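Local structure of Dye type peroxidase A (Streptomyces lividans 1326, 6GZW) at residues W53-T56 and A57-M61; E64-G67 and S68-D72; F86-G89 and H90-G94; A141-A144 and I145-D148; E366-V370 and G371-L375. The protein is a haem-containing dye-decolourising peroxidase that probably uses hydrogen peroxide to oxidise dyes and other substrates. All coordinates share one frame; numbering follows the deposited sequence.

Interaction 1 (W53-T56 and A57-M61); sequences WSDT and ARRLM
Asp55 meets both Arg58 and Arg59 one turn further along helix 43-61, an i to i+3 and i to i+4 salt-bridge network on a helix of the N-terminal part of the dye-peroxidase fold. Among the charged groups, each carboxylate oxygen has its own arginine. Asp55 OD1 takes NH2 of Arg58 at 3.2 Å on its syn side but tilted well out of the carboxylate plane, whereas Asp55 OD2 receives NE of Arg59 at 2.9 Å in a nearly straight bond (175°). That NE comes from above the carboxylate plane, although the oxygen lies in the guanidinium plane. With CG anti to the backbone N (chi1 -176°), the Asp55 carboxylate reaches forward to both arginines. The two guanidinium groups also meet: NH2 of Arg58 sits over the centre of the Arg59 group, a closeness that the shared carboxylate is likely to ease.

The backbone contributes regular helical bonds, among them Leu60 N to Thr56 O at 2.9 Å. Trp53 and Leu60 pack against helix 135-149; hydrogen bonds to the same helix run from Thr56 OG1 to Asp148 OD2 and from Trp53 NE1 to Ile145 O. Water also joins the charged groups: one molecule donates to Asp55 OD1 and accepts from Arg58 NE, both at 3.1 Å.

Interaction 2 (E64-G67 and S68-D72); sequences EPAG and SRDTD
An Asx turn begins at Asp70 in the surface loop between helix 43-61 and strand 83-89, and the side chain of Asp70 also reaches back to Ala66. The carboxylate works with both oxygens. OD1 of Asp70 accepts the backbone N of Ala66 at 2.8 Å, with an N-H...O angle of 161°, while OD2 of Asp70 accepts the backbone N of Asp72 at 2.9 Å. Both donors come from well above the carboxylate plane. The first torsion of Asp70 (chi1 -169°) sets CG opposite its own backbone N and carries the carboxylate over to residues 65 and 66. There Pro65 CB packs 3.6 Å from Asp70 CG, and the methyl of Ala66 lies 3.5 Å from Asp70 OD1.

The OD2 bond, to the amide two residues on, is what defines the Asx turn; the OD1 bond closes the wider bend through Gly67 and Ser68. OD1 has a second donor in His140 NE2, which links the loop to helix 135-149. Replacing Asp70 by an alanine would probably leave the amides of Ala66 and Asp72 without their acceptor and His140 without its mate, setting the bend free to move. On the side of the second subunit, Arg69 NH2 bonds to the carbonyl of Leu236 of that subunit, and its Lys249 to the carbonyl of Thr71.

Interaction 3 (F86-G89 and H90-G94); sequences FGFG and HSFFG
Phe88 presents the edge of its ring to a face of Phe92, a T-shaped pair with centroids 4.9 Å apart and planes at 68°. CD2 of Phe88 leads, over the centre of the Phe92 ring and 3.7 Å from Phe92 CE2, with CE2 of Phe88 beside it. Both side chains run alongside each other and point the same way, although one belongs to strand 83-89 and the other to the weakly bonded helix that follows. Phe92 adopts a first torsion of -179°, with CG opposite the backbone N, and this turns its ring back toward the strand.

Phe93 adds a third ring. Its CZ lies 4.0 Å from Phe88 CB, while its edge faces the carbonyl of Gly89, with CE1 of Phe93 3.2 Å from Gly89 O. That carbonyl also accepts the backbone N of Phe92 at 3.1 Å, a bent bond that reaches the oxygen from above the carbonyl plane. Gly89 O thus meets the first turn of helix 90-95, and the short segments run at 69° to each other.

The aromatic group is buried between elements of both halves of the chain. Phe88 and Phe92 both touch Leu126 at strand 126-132 and Leu375 of helix 372-375, Phe93 packs on Leu374, and helix 43-61 supplies Leu50 beside Phe88 and Ala46 beside Phe92.

Interaction 4 (A141-A144 and I145-D148); sequences ALRA and IQRD
The guanidinium of Arg143 carries CD of Arg147 over the centre of one face, 3.7 Å from CZ of Arg143. The two guanidinium planes are only 12° from parallel and the side chains run alongside each other, with NH2 of Arg143 over a face of the Arg147 group and 4.1 Å from Arg147 NE. Acidic residues of the second subunit probably offset this closeness of like charge: Glu234 and Asp231 of that subunit bridge to NE and NH2 of Arg143, and its Glu235 to NH2 of Arg147.

Gln146 approaches Arg143 differently, its amide plane turned 34° from the guanidinium. OE1 of Gln146 accepts NH1 of Arg143 at 2.9 Å, in the carbonyl plane and on a lone pair, though the bond is bent. A water accepts from both Arg143 NH1, at 3.0 Å, and Gln146 NE2, closing a small ring. The bend of Arg143 at chi2 (55°) carries its end forward along the helix toward both partners. A leucine at Arg143 would probably strip Glu234 and Asp231 of the second subunit of their cationic mate and set the Gln146 amide free to turn.

Beyond these groups, a water donates to Ala144 O and Asp148 OD1, at 2.7 and 2.6 Å, while Asp148 OD2 bonds to Thr56 OG1 of helix 43-61. Side chains three and four residues apart thus meet along the face of helix 135-149 that the second subunit covers, and the acids that pair with the two arginines come from across the dimer interface.

Interaction 5 (E366-V370 and G371-L375); sequences EGEYV and GQRLL
Tyr369 and Gln372 are the first and last residues of a type II beta turn that leads into helix 372-375, with Gly371 at the N-cap. Their side chains cross at about a right angle, yet the flat groups are nearly parallel, ring and amide planes lying 14° apart. CB of Gln372 sits over the ring face in a CH-pi contact, 3.8 Å from the centroid of the Tyr369 ring, and the chain continues across that face toward CD1 and CE1. The first torsion of Tyr369 (chi1 66°) sets CG between its backbone N and carbonyl carbon and so places the ring against Gln372.

The extended Gln372 then doubles back on the turn: its OE1 accepts the backbone N of Tyr369 at 3.2 Å, in a fairly straight bond (167°). The turn's own bond, from Gln372 N to Tyr369 O, is 3.3 Å long. Gly371 suits the third position, since its backbone angles would jam any side chain against the carbonyl O of Val370. That oxygen is buried without a polar partner.

Leu375 approaches the Tyr369 ring at its edge, with CD1 4.2 Å from Tyr369 CE2. Against helix 43-61, the ring lies on Ala47, Arg51 and Ser54. Outside the turn, Glu368, whose OE1 accepts the backbone N of Ala365, crosses Arg373, bridged more firmly to Glu376, in a weak salt bridge: Glu368 OE2 lies 3.5 Å from Arg373 NH1.

The five contacts come one after another along the chain, the first four in the N-terminal family region and interaction 5 near the C-terminus. Interactions 1 and 4, on helices 43-61 and 135-149, have centres about 10 Å apart and touch directly. Interaction 2 lies beside them on the loop that follows helix 43-61, its centre about 11 Å from each; with interaction 4 it faces the second subunit. Interactions 3 and 5 also touch, centres about 15 Å apart, bringing the C-terminal helix against strand 83-89 of the antiparallel sheet. Ser54 bonded to Val370 joins interactions 1 and 5, so the chain's end is secured to its N-terminal half.

Interaction 1 (W53-T56 and A57-M61)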
loop_
_atom_site.group_PDB
_atom_site.type_symbol
_atom_site.label_atom_id
_atom_site.label_comp_id
_atom_site.label_asym_id
_atom_site.label_seq_id
_atom_site.Cartn_x
_atom_site.Cartn_y
_atom_site.Cartn_z
ATOM N N TRP A 53 -12.464 3.390 21.074
ATOM C CA TRP A 53 -11.259 3.339 20.262
ATOM C C TRP A 53 -10.108 2.704 21.034
ATOM O O TRP A 53 -9.368 1.907 20.479
ATOM C CB TRP A 53 -10.828 4.741 19.808
ATOM C CG TRP A 53 -11.460 5.233 18.566
ATOM C CD1 TRP A 53 -12.204 4.521 17.654
ATOM C CD2 TRP A 53 -11.327 6.542 18.028
ATOM N NE1 TRP A 53 -12.572 5.336 16.609
ATOM C CE2 TRP A 53 -12.048 6.576 16.805
ATOM C CE3 TRP A 53 -10.707 7.710 18.471
ATOM C CZ2 TRP A 53 -12.130 7.718 16.024
ATOM C CZ3 TRP A 53 -10.800 8.841 17.694
ATOM C CH2 TRP A 53 -11.475 8.830 16.474
ATOM N N SER A 54 -9.972 3.067 22.311
ATOM C CA SER A 54 -8.899 2.506 23.143
ATOM C C SER A 54 -9.050 1.009 23.357
ATOM O O SER A 54 -8.092 0.283 23.305
ATOM C CB SER A 54 -8.817 3.232 24.490
ATOM O OG SER A 54 -8.564 4.626 24.347
ATOM N N ASP A 55 -10.280 0.530 23.583
ATOM C CA ASP A 55 -10.528 -0.895 23.715
ATOM C C ASP A 55 -10.240 -1.667 22.413
ATOM O O ASP A 55 -9.633 -2.730 22.427
ATOM C CB ASP A 55 -11.977 -1.105 24.178
ATOM C CG ASP A 55 -12.308 -2.579 24.438
ATOM O OD1 ASP A 55 -11.762 -3.144 25.398
ATOM O OD2 ASP A 55 -13.107 -3.158 23.677
ATOM N N THR A 56 -10.630 -1.087 21.279
ATOM C CA THR A 56 -10.317 -1.641 19.958
ATOM C C THR A 56 -8.794 -1.693 19.761
ATOM O O THR A 56 -8.271 -2.721 19.369
ATOM C CB THR A 56 -11.036 -0.834 18.852
ATOM O OG1 THR A 56 -12.442 -1.012 19.034
ATOM C CG2 THR A 56 -10.634 -1.259 17.416
ATOM N N ALA A 57 -8.101 -0.603 20.047
ATOM C CA ALA A 57 -6.659 -0.604 19.908
ATOM C C ALA A 57 -5.988 -1.683 20.773
ATOM O O ALA A 57 -5.121 -2.413 20.303
ATOM C CB ALA A 57 -6.087 0.754 20.261
ATOM N N ARG A 58 -6.391 -1.767 22.050
ATOM C CA ARG A 58 -5.847 -2.747 22.976
ATOM C C ARG A 58 -5.987 -4.163 22.440
ATOM O O ARG A 58 -5.017 -4.920 22.368
ATOM C CB ARG A 58 -6.513 -2.617 24.349
ATOM C CG ARG A 58 -5.807 -3.357 25.486
ATOM C CD ARG A 58 -6.370 -4.730 25.784
ATOM N NE ARG A 58 -7.824 -4.712 25.969
ATOM C CZ ARG A 58 -8.599 -5.788 25.939
ATOM N NH1 ARG A 58 -8.077 -7.005 25.754
ATOM N NH2 ARG A 58 -9.904 -5.640 26.056
ATOM N N ARG A 59 -7.200 -4.531 22.004
ATOM C CA ARG A 59 -7.404 -5.877 21.487
ATOM C C ARG A 59 -6.592 -6.129 20.246
ATOM O O ARG A 59 -5.882 -7.153 20.141
ATOM C CB ARG A 59 -8.877 -6.117 21.146
ATOM C CG ARG A 59 -9.834 -6.162 22.337
ATOM C CD ARG A 59 -11.315 -6.064 21.924
ATOM N NE ARG A 59 -12.170 -5.814 23.086
ATOM C CZ ARG A 59 -12.576 -6.743 23.964
ATOM N NH1 ARG A 59 -12.288 -8.035 23.822
ATOM N NH2 ARG A 59 -13.291 -6.358 25.019
ATOM N N LEU A 60 -6.714 -5.214 19.281
ATOM C CA LEU A 60 -6.091 -5.453 17.980
ATOM C C LEU A 60 -4.567 -5.468 18.062
ATOM O O LEU A 60 -3.921 -6.273 17.397
ATOM C CB LEU A 60 -6.584 -4.439 16.948
ATOM C CG LEU A 60 -7.841 -4.881 16.189
ATOM C CD1 LEU A 60 -9.010 -5.304 17.075
ATOM C CD2 LEU A 60 -8.254 -3.753 15.278
ATOM N N MET A 61 -3.997 -4.607 18.906
ATOM C CA MET A 61 -2.528 -4.605 19.086
ATOM C C MET A 61 -2.005 -5.899 19.726
ATOM O O MET A 61 -0.850 -6.269 19.551
ATOM C CB MET A 61 -2.055 -3.379 19.871
ATOM C CG MET A 61 -2.148 -2.088 19.081
ATOM S SD MET A 61 -1.559 -0.672 20.007
ATOM C CE MET A 61 0.104 -1.244 20.362
HETATM O O HOH W 1 -15.381 -3.710 25.087
HETATM O O HOH W 2 -9.264 -2.129 26.842
#

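Interaction 2 (E64-G67 and S68-D72)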
loop_
_atom_site.group_PDB
_atom_site.type_symbol
_atom_site.label_atom_id
_atom_site.label_comp_id
_atom_site.label_asym_id
_atom_site.label_seq_id
_atom_site.Cartn_x
_atom_site.Cartn_y
_atom_site.Cartn_z
ATOM N N GLU A 64 -5.706 -9.827 18.843
ATOM C CA GLU A 64 -7.036 -10.361 19.138
ATOM C C GLU A 64 -8.053 -9.747 18.166
ATOM O O GLU A 64 -7.840 -8.654 17.646
ATOM C CB GLU A 64 -7.487 -9.988 20.534
ATOM C CG GLU A 64 -6.656 -10.593 21.625
ATOM C CD GLU A 64 -7.118 -10.147 22.989
ATOM O OE1 GLU A 64 -8.254 -9.609 23.139
ATOM O OE2 GLU A 64 -6.330 -10.375 23.929
ATOM N N PRO A 65 -9.174 -10.439 17.944
ATOM C CA PRO A 65 -10.248 -9.813 17.167
ATOM C C PRO A 65 -10.861 -8.648 17.893
ATOM O O PRO A 65 -10.674 -8.491 19.099
ATOM C CB PRO A 65 -11.301 -10.932 17.030
ATOM C CG PRO A 65 -11.005 -11.894 18.149
ATOM C CD PRO A 65 -9.525 -11.792 18.429
ATOM N N ALA A 66 -11.624 -7.837 17.169
ATOM C CA ALA A 66 -12.459 -6.850 17.786
ATOM C C ALA A 66 -13.412 -7.557 18.773
ATOM O O ALA A 66 -13.686 -8.734 18.635
ATOM C CB ALA A 66 -13.254 -6.094 16.726
ATOM N N GLY A 67 -13.865 -6.804 19.773
ATOM C CA GLY A 67 -14.701 -7.337 20.836
ATOM C C GLY A 67 -16.022 -7.900 20.346
ATOM O O GLY A 67 -16.592 -8.782 20.981
ATOM N N SER A 68 -16.497 -7.387 19.215
ATOM C CA SER A 68 -17.737 -7.858 18.638
ATOM C C SER A 68 -17.771 -7.456 17.176
ATOM O O SER A 68 -17.082 -6.537 16.767
ATOM C CB SER A 68 -18.932 -7.273 19.385
ATOM O OG SER A 68 -18.912 -5.866 19.328
ATOM N N ARG A 69 -18.543 -8.190 16.388
ATOM C CA ARG A 69 -18.678 -7.899 14.949
ATOM C C ARG A 69 -17.312 -7.816 14.226
ATOM O O ARG A 69 -17.094 -6.932 13.367
ATOM C CB ARG A 69 -19.508 -6.608 14.721
ATOM C CG ARG A 69 -20.856 -6.536 15.461
ATOM C CD ARG A 69 -21.855 -7.610 15.061
ATOM N NE ARG A 69 -22.223 -7.407 13.658
ATOM C CZ ARG A 69 -22.472 -8.355 12.759
ATOM N NH1 ARG A 69 -22.508 -9.656 13.063
ATOM N NH2 ARG A 69 -22.721 -7.986 11.516
ATOM N N ASP A 70 -16.389 -8.722 14.558
ATOM C CA ASP A 70 -15.105 -8.740 13.885
ATOM C C ASP A 70 -15.272 -9.233 12.444
ATOM O O ASP A 70 -16.077 -10.107 12.190
ATOM C CB ASP A 70 -14.083 -9.597 14.613
ATOM C CG ASP A 70 -12.698 -9.403 14.058
ATOM O OD1 ASP A 70 -12.032 -8.453 14.511
ATOM O OD2 ASP A 70 -12.326 -10.245 13.214
ATOM N N THR A 71 -14.495 -8.669 11.517
ATOM C CA THR A 71 -14.697 -8.986 10.103
ATOM C C THR A 71 -13.914 -10.206 9.630
ATOM O O THR A 71 -14.107 -10.647 8.473
ATOM C CB THR A 71 -14.231 -7.802 9.239
ATOM O OG1 THR A 71 -12.824 -7.604 9.462
ATOM C CG2 THR A 71 -15.054 -6.533 9.564
ATOM N N ASP A 72 -13.018 -10.737 10.460
ATOM C CA ASP A 72 -12.090 -11.821 10.126
ATOM C C ASP A 72 -10.947 -11.423 9.157
ATOM O O ASP A 72 -10.156 -12.284 8.812
ATOM C CB ASP A 72 -12.798 -13.058 9.557
ATOM C CG ASP A 72 -13.735 -13.678 10.553
ATOM O OD1 ASP A 72 -13.273 -14.021 11.649
ATOM O OD2 ASP A 72 -14.906 -13.880 10.203
#

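Interaction 3 (F86-G89 and H90-G94)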
loop_
_atom_site.group_PDB
_atom_site.type_symbol
_atom_site.label_atom_id
_atom_site.label_comp_id
_atom_site.label_asym_id
_atom_site.label_seq_id
_atom_site.Cartn_x
_atom_site.Cartn_y
_atom_site.Cartn_z
ATOM N N PHE A 86 -3.580 8.140 19.015
ATOM C CA PHE A 86 -4.689 9.078 18.977
ATOM C C PHE A 86 -4.273 10.505 19.318
ATOM O O PHE A 86 -3.544 10.710 20.315
ATOM C CB PHE A 86 -5.757 8.644 19.995
ATOM C CG PHE A 86 -6.256 7.217 19.811
ATOM C CD1 PHE A 86 -7.215 6.914 18.830
ATOM C CD2 PHE A 86 -5.734 6.166 20.568
ATOM C CE1 PHE A 86 -7.656 5.633 18.643
ATOM C CE2 PHE A 86 -6.173 4.855 20.374
ATOM C CZ PHE A 86 -7.141 4.591 19.402
ATOM N N GLY A 87 -4.810 11.492 18.586
ATOM C CA GLY A 87 -4.585 12.908 18.900
ATOM C C GLY A 87 -5.821 13.775 18.750
ATOM O O GLY A 87 -6.819 13.357 18.152
ATOM N N PHE A 88 -5.736 14.986 19.307
ATOM C CA PHE A 88 -6.789 15.989 19.281
ATOM C C PHE A 88 -6.292 17.258 18.588
ATOM O O PHE A 88 -5.183 17.742 18.898
ATOM C CB PHE A 88 -7.231 16.353 20.717
ATOM C CG PHE A 88 -7.669 15.184 21.524
ATOM C CD1 PHE A 88 -6.738 14.364 22.150
ATOM C CD2 PHE A 88 -9.012 14.853 21.614
ATOM C CE1 PHE A 88 -7.127 13.249 22.870
ATOM C CE2 PHE A 88 -9.408 13.748 22.328
ATOM C CZ PHE A 88 -8.478 12.941 22.958
ATOM N N GLY A 89 -7.095 17.819 17.693
ATOM C CA GLY A 89 -6.739 19.031 16.963
ATOM C C GLY A 89 -7.259 20.254 17.709
ATOM O O GLY A 89 -8.092 20.125 18.620
ATOM N N HIS A 90 -6.779 21.417 17.278
ATOM C CA HIS A 90 -7.226 22.714 17.791
ATOM C C HIS A 90 -8.749 22.833 17.810
ATOM O O HIS A 90 -9.327 23.246 18.837
ATOM C CB HIS A 90 -6.589 23.831 16.959
ATOM C CG HIS A 90 -6.888 25.215 17.437
ATOM N ND1 HIS A 90 -8.040 25.888 17.092
ATOM C CD2 HIS A 90 -6.143 26.084 18.162
ATOM C CE1 HIS A 90 -8.009 27.100 17.622
ATOM N NE2 HIS A 90 -6.866 27.246 18.270
ATOM N N SER A 91 -9.402 22.418 16.718
ATOM C CA SER A 91 -10.851 22.556 16.572
ATOM C C SER A 91 -11.650 21.732 17.574
ATOM O O SER A 91 -12.762 22.094 17.915
ATOM C CB SER A 91 -11.271 22.211 15.141
ATOM O OG SER A 91 -10.842 20.906 14.810
ATOM N N PHE A 92 -11.089 20.629 18.064
ATOM C CA PHE A 92 -11.800 19.756 18.999
ATOM C C PHE A 92 -12.373 20.475 20.235
ATOM O O PHE A 92 -13.487 20.161 20.697
ATOM C CB PHE A 92 -10.847 18.662 19.466
ATOM C CG PHE A 92 -11.457 17.671 20.420
ATOM C CD1 PHE A 92 -12.161 16.561 19.947
ATOM C CD2 PHE A 92 -11.314 17.819 21.806
ATOM C CE1 PHE A 92 -12.713 15.630 20.833
ATOM C CE2 PHE A 92 -11.877 16.902 22.680
ATOM C CZ PHE A 92 -12.580 15.808 22.196
ATOM N N PHE A 93 -11.612 21.436 20.753
ATOM C CA PHE A 93 -11.843 21.994 22.096
ATOM C C PHE A 93 -13.059 22.937 22.092
ATOM O O PHE A 93 -13.872 22.907 23.024
ATOM C CB PHE A 93 -10.520 22.619 22.622
ATOM C CG PHE A 93 -9.431 21.592 22.790
ATOM C CD1 PHE A 93 -8.655 21.187 21.688
ATOM C CD2 PHE A 93 -9.259 20.929 23.994
ATOM C CE1 PHE A 93 -7.707 20.195 21.814
ATOM C CE2 PHE A 93 -8.296 19.938 24.143
ATOM C CZ PHE A 93 -7.521 19.547 23.032
ATOM N N GLY A 94 -13.219 23.714 21.026
ATOM C CA GLY A 94 -14.416 24.549 20.827
ATOM C C GLY A 94 -15.715 23.785 20.513
ATOM O O GLY A 94 -16.812 24.364 20.615
#

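Interaction 4 (A141-A144 and I145-D148)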
loop_
_atom_site.group_PDB
_atom_site.type_symbol
_atom_site.label_atom_id
_atom_site.label_comp_id
_atom_site.label_asym_id
_atom_site.label_seq_id
_atom_site.Cartn_x
_atom_site.Cartn_y
_atom_site.Cartn_z
ATOM N N ALA A 141 -7.528 -2.863 11.226
ATOM C CA ALA A 141 -7.526 -1.836 12.261
ATOM C C ALA A 141 -8.120 -0.497 11.806
ATOM O O ALA A 141 -8.916 0.129 12.512
ATOM C CB ALA A 141 -6.129 -1.650 12.798
ATOM N N LEU A 142 -7.765 -0.043 10.609
ATOM C CA LEU A 142 -8.385 1.174 10.056
ATOM C C LEU A 142 -9.903 1.074 10.015
ATOM O O LEU A 142 -10.625 1.973 10.448
ATOM C CB LEU A 142 -7.870 1.447 8.638
ATOM C CG LEU A 142 -8.558 2.579 7.856
ATOM C CD1 LEU A 142 -8.430 3.940 8.530
ATOM C CD2 LEU A 142 -8.054 2.617 6.434
ATOM N N ARG A 143 -10.385 -0.023 9.481
ATOM C CA ARG A 143 -11.808 -0.223 9.347
ATOM C C ARG A 143 -12.494 -0.305 10.710
ATOM O O ARG A 143 -13.583 0.250 10.912
ATOM C CB ARG A 143 -12.044 -1.488 8.515
ATOM C CG ARG A 143 -13.507 -1.825 8.213
ATOM C CD ARG A 143 -14.275 -0.688 7.549
ATOM N NE ARG A 143 -15.634 -1.093 7.176
ATOM C CZ ARG A 143 -16.560 -0.308 6.618
ATOM N NH1 ARG A 143 -16.344 0.969 6.365
ATOM N NH2 ARG A 143 -17.743 -0.833 6.307
ATOM N N ALA A 144 -11.848 -0.967 11.676
ATOM C CA ALA A 144 -12.446 -1.089 13.010
ATOM C C ALA A 144 -12.519 0.253 13.723
ATOM O O ALA A 144 -13.555 0.597 14.323
ATOM C CB ALA A 144 -11.701 -2.114 13.819
ATOM N N ILE A 145 -11.441 1.027 13.637
ATOM C CA ILE A 145 -11.426 2.367 14.215
ATOM C C ILE A 145 -12.471 3.239 13.523
ATOM O O ILE A 145 -13.269 3.925 14.172
ATOM C CB ILE A 145 -10.000 2.940 14.128
ATOM C CG1 ILE A 145 -9.065 2.176 15.095
ATOM C CG2 ILE A 145 -9.946 4.454 14.306
ATOM C CD1 ILE A 145 -9.349 2.395 16.572
ATOM N N GLN A 146 -12.517 3.196 12.192
ATOM C CA GLN A 146 -13.486 4.016 11.483
ATOM C C GLN A 146 -14.941 3.658 11.793
ATOM O O GLN A 146 -15.765 4.555 11.939
ATOM C CB GLN A 146 -13.206 3.998 9.981
ATOM C CG GLN A 146 -14.239 4.714 9.106
ATOM C CD GLN A 146 -15.152 3.738 8.392
ATOM O OE1 GLN A 146 -14.758 2.605 8.100
ATOM N NE2 GLN A 146 -16.375 4.161 8.116
ATOM N N ARG A 147 -15.230 2.369 11.909
ATOM C CA ARG A 147 -16.559 1.890 12.287
ATOM C C ARG A 147 -16.932 2.171 13.749
ATOM O O ARG A 147 -18.129 2.329 14.062
ATOM C CB ARG A 147 -16.687 0.401 11.968
ATOM C CG ARG A 147 -16.713 0.106 10.488
ATOM C CD ARG A 147 -18.089 0.311 9.908
ATOM N NE ARG A 147 -18.969 -0.808 10.210
ATOM C CZ ARG A 147 -20.247 -0.872 9.847
ATOM N NH1 ARG A 147 -20.812 0.135 9.174
ATOM N NH2 ARG A 147 -20.977 -1.947 10.153
ATOM N N ASP A 148 -15.943 2.254 14.648
ATOM C CA ASP A 148 -16.201 2.733 16.026
ATOM C C ASP A 148 -16.694 4.171 16.085
ATOM O O ASP A 148 -17.406 4.550 17.041
ATOM C CB ASP A 148 -14.947 2.703 16.892
ATOM C CG ASP A 148 -14.603 1.343 17.425
ATOM O OD1 ASP A 148 -15.431 0.414 17.414
ATOM O OD2 ASP A 148 -13.458 1.214 17.904
HETATM O O HOH W 3 -18.377 3.152 6.230
HETATM O O HOH W 4 -15.463 -1.130 15.275
#

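Interaction 5 (E366-V370 and G371-L375)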
loop_
_atom_site.group_PDB
_atom_site.type_symbol
_atom_site.label_atom_id
_atom_site.label_comp_id
_atom_site.label_asym_id
_atom_site.label_seq_id
_atom_site.Cartn_x
_atom_site.Cartn_y
_atom_site.Cartn_z
ATOM N N GLU A 366 -3.257 0.562 32.364
ATOM C CA GLU A 366 -4.234 -0.520 32.566
ATOM C C GLU A 366 -5.489 0.021 33.279
ATOM O O GLU A 366 -5.388 0.784 34.232
ATOM C CB GLU A 366 -3.617 -1.689 33.353
ATOM C CG GLU A 366 -4.479 -2.946 33.440
ATOM C CD GLU A 366 -4.764 -3.566 32.082
ATOM O OE1 GLU A 366 -5.674 -3.080 31.377
ATOM O OE2 GLU A 366 -4.090 -4.549 31.725
ATOM N N GLY A 367 -6.666 -0.333 32.770
ATOM C CA GLY A 367 -7.935 0.195 33.285
ATOM C C GLY A 367 -8.337 1.596 32.842
ATOM O O GLY A 367 -9.304 2.151 33.371
ATOM N N GLU A 368 -7.605 2.183 31.883
ATOM C CA GLU A 368 -7.897 3.532 31.402
ATOM C C GLU A 368 -8.056 3.536 29.895
ATOM O O GLU A 368 -7.683 2.582 29.210
ATOM C CB GLU A 368 -6.747 4.502 31.673
ATOM C CG GLU A 368 -6.303 4.683 33.101
ATOM C CD GLU A 368 -5.274 5.797 33.211
ATOM O OE1 GLU A 368 -4.471 5.996 32.247
ATOM O OE2 GLU A 368 -5.297 6.504 34.247
ATOM N N TYR A 369 -8.590 4.658 29.421
ATOM C CA TYR A 369 -8.628 4.984 27.997
ATOM C C TYR A 369 -7.759 6.212 27.686
ATOM O O TYR A 369 -7.487 7.061 28.553
ATOM C CB TYR A 369 -10.074 5.174 27.496
ATOM C CG TYR A 369 -10.867 6.353 28.025
ATOM C CD1 TYR A 369 -11.654 6.241 29.188
ATOM C CD2 TYR A 369 -10.900 7.561 27.344
ATOM C CE1 TYR A 369 -12.419 7.319 29.653
ATOM C CE2 TYR A 369 -11.653 8.645 27.798
ATOM C CZ TYR A 369 -12.423 8.531 28.953
ATOM O OH TYR A 369 -13.160 9.622 29.390
ATOM N N VAL A 370 -7.356 6.312 26.418
ATOM C CA VAL A 370 -6.515 7.413 25.957
ATOM C C VAL A 370 -7.306 8.723 26.020
ATOM O O VAL A 370 -8.439 8.801 25.534
ATOM C CB VAL A 370 -6.000 7.149 24.516
ATOM C CG1 VAL A 370 -5.211 8.354 24.009
ATOM C CG2 VAL A 370 -5.158 5.879 24.496
ATOM N N GLY A 371 -6.714 9.751 26.630
ATOM C CA GLY A 371 -7.359 11.052 26.749
ATOM C C GLY A 371 -8.322 11.172 27.925
ATOM O O GLY A 371 -9.081 12.131 28.005
ATOM N N GLN A 372 -8.254 10.223 28.844
ATOM C CA GLN A 372 -9.207 10.178 29.957
ATOM C C GLN A 372 -9.109 11.380 30.876
ATOM O O GLN A 372 -10.141 11.906 31.301
ATOM C CB GLN A 372 -9.033 8.910 30.754
ATOM C CG GLN A 372 -10.038 8.797 31.896
ATOM C CD GLN A 372 -10.236 7.386 32.361
ATOM O OE1 GLN A 372 -9.648 6.431 31.843
ATOM N NE2 GLN A 372 -11.098 7.242 33.379
ATOM N N ARG A 373 -7.884 11.857 31.142
ATOM C CA ARG A 373 -7.745 13.085 31.947
ATOM C C ARG A 373 -8.343 14.330 31.307
ATOM O O ARG A 373 -8.787 15.239 32.010
ATOM C CB ARG A 373 -6.277 13.347 32.293
ATOM C CG ARG A 373 -5.694 12.380 33.287
ATOM C CD ARG A 373 -6.332 12.527 34.664
ATOM N NE ARG A 373 -7.554 11.726 34.834
ATOM C CZ ARG A 373 -7.594 10.401 35.014
ATOM N NH1 ARG A 373 -6.474 9.671 35.030
ATOM N NH2 ARG A 373 -8.774 9.785 35.159
ATOM N N LEU A 374 -8.341 14.386 29.974
ATOM C CA LEU A 374 -8.994 15.459 29.266
ATOM C C LEU A 374 -10.517 15.327 29.319
ATOM O O LEU A 374 -11.224 16.328 29.506
ATOM C CB LEU A 374 -8.567 15.477 27.783
ATOM C CG LEU A 374 -9.269 16.494 26.880
ATOM C CD1 LEU A 374 -9.141 17.938 27.370
ATOM C CD2 LEU A 374 -8.739 16.370 25.456
ATOM N N LEU A 375 -11.014 14.124 29.025
ATOM C CA LEU A 375 -12.395 13.976 28.576
ATOM C C LEU A 375 -13.419 13.641 29.656
ATOM O O LEU A 375 -14.607 13.855 29.455
ATOM C CB LEU A 375 -12.469 12.914 27.473
ATOM C CG LEU A 375 -11.671 13.268 26.230
ATOM C CD1 LEU A 375 -11.556 12.062 25.296
ATOM C CD2 LEU A 375 -12.305 14.443 25.509
#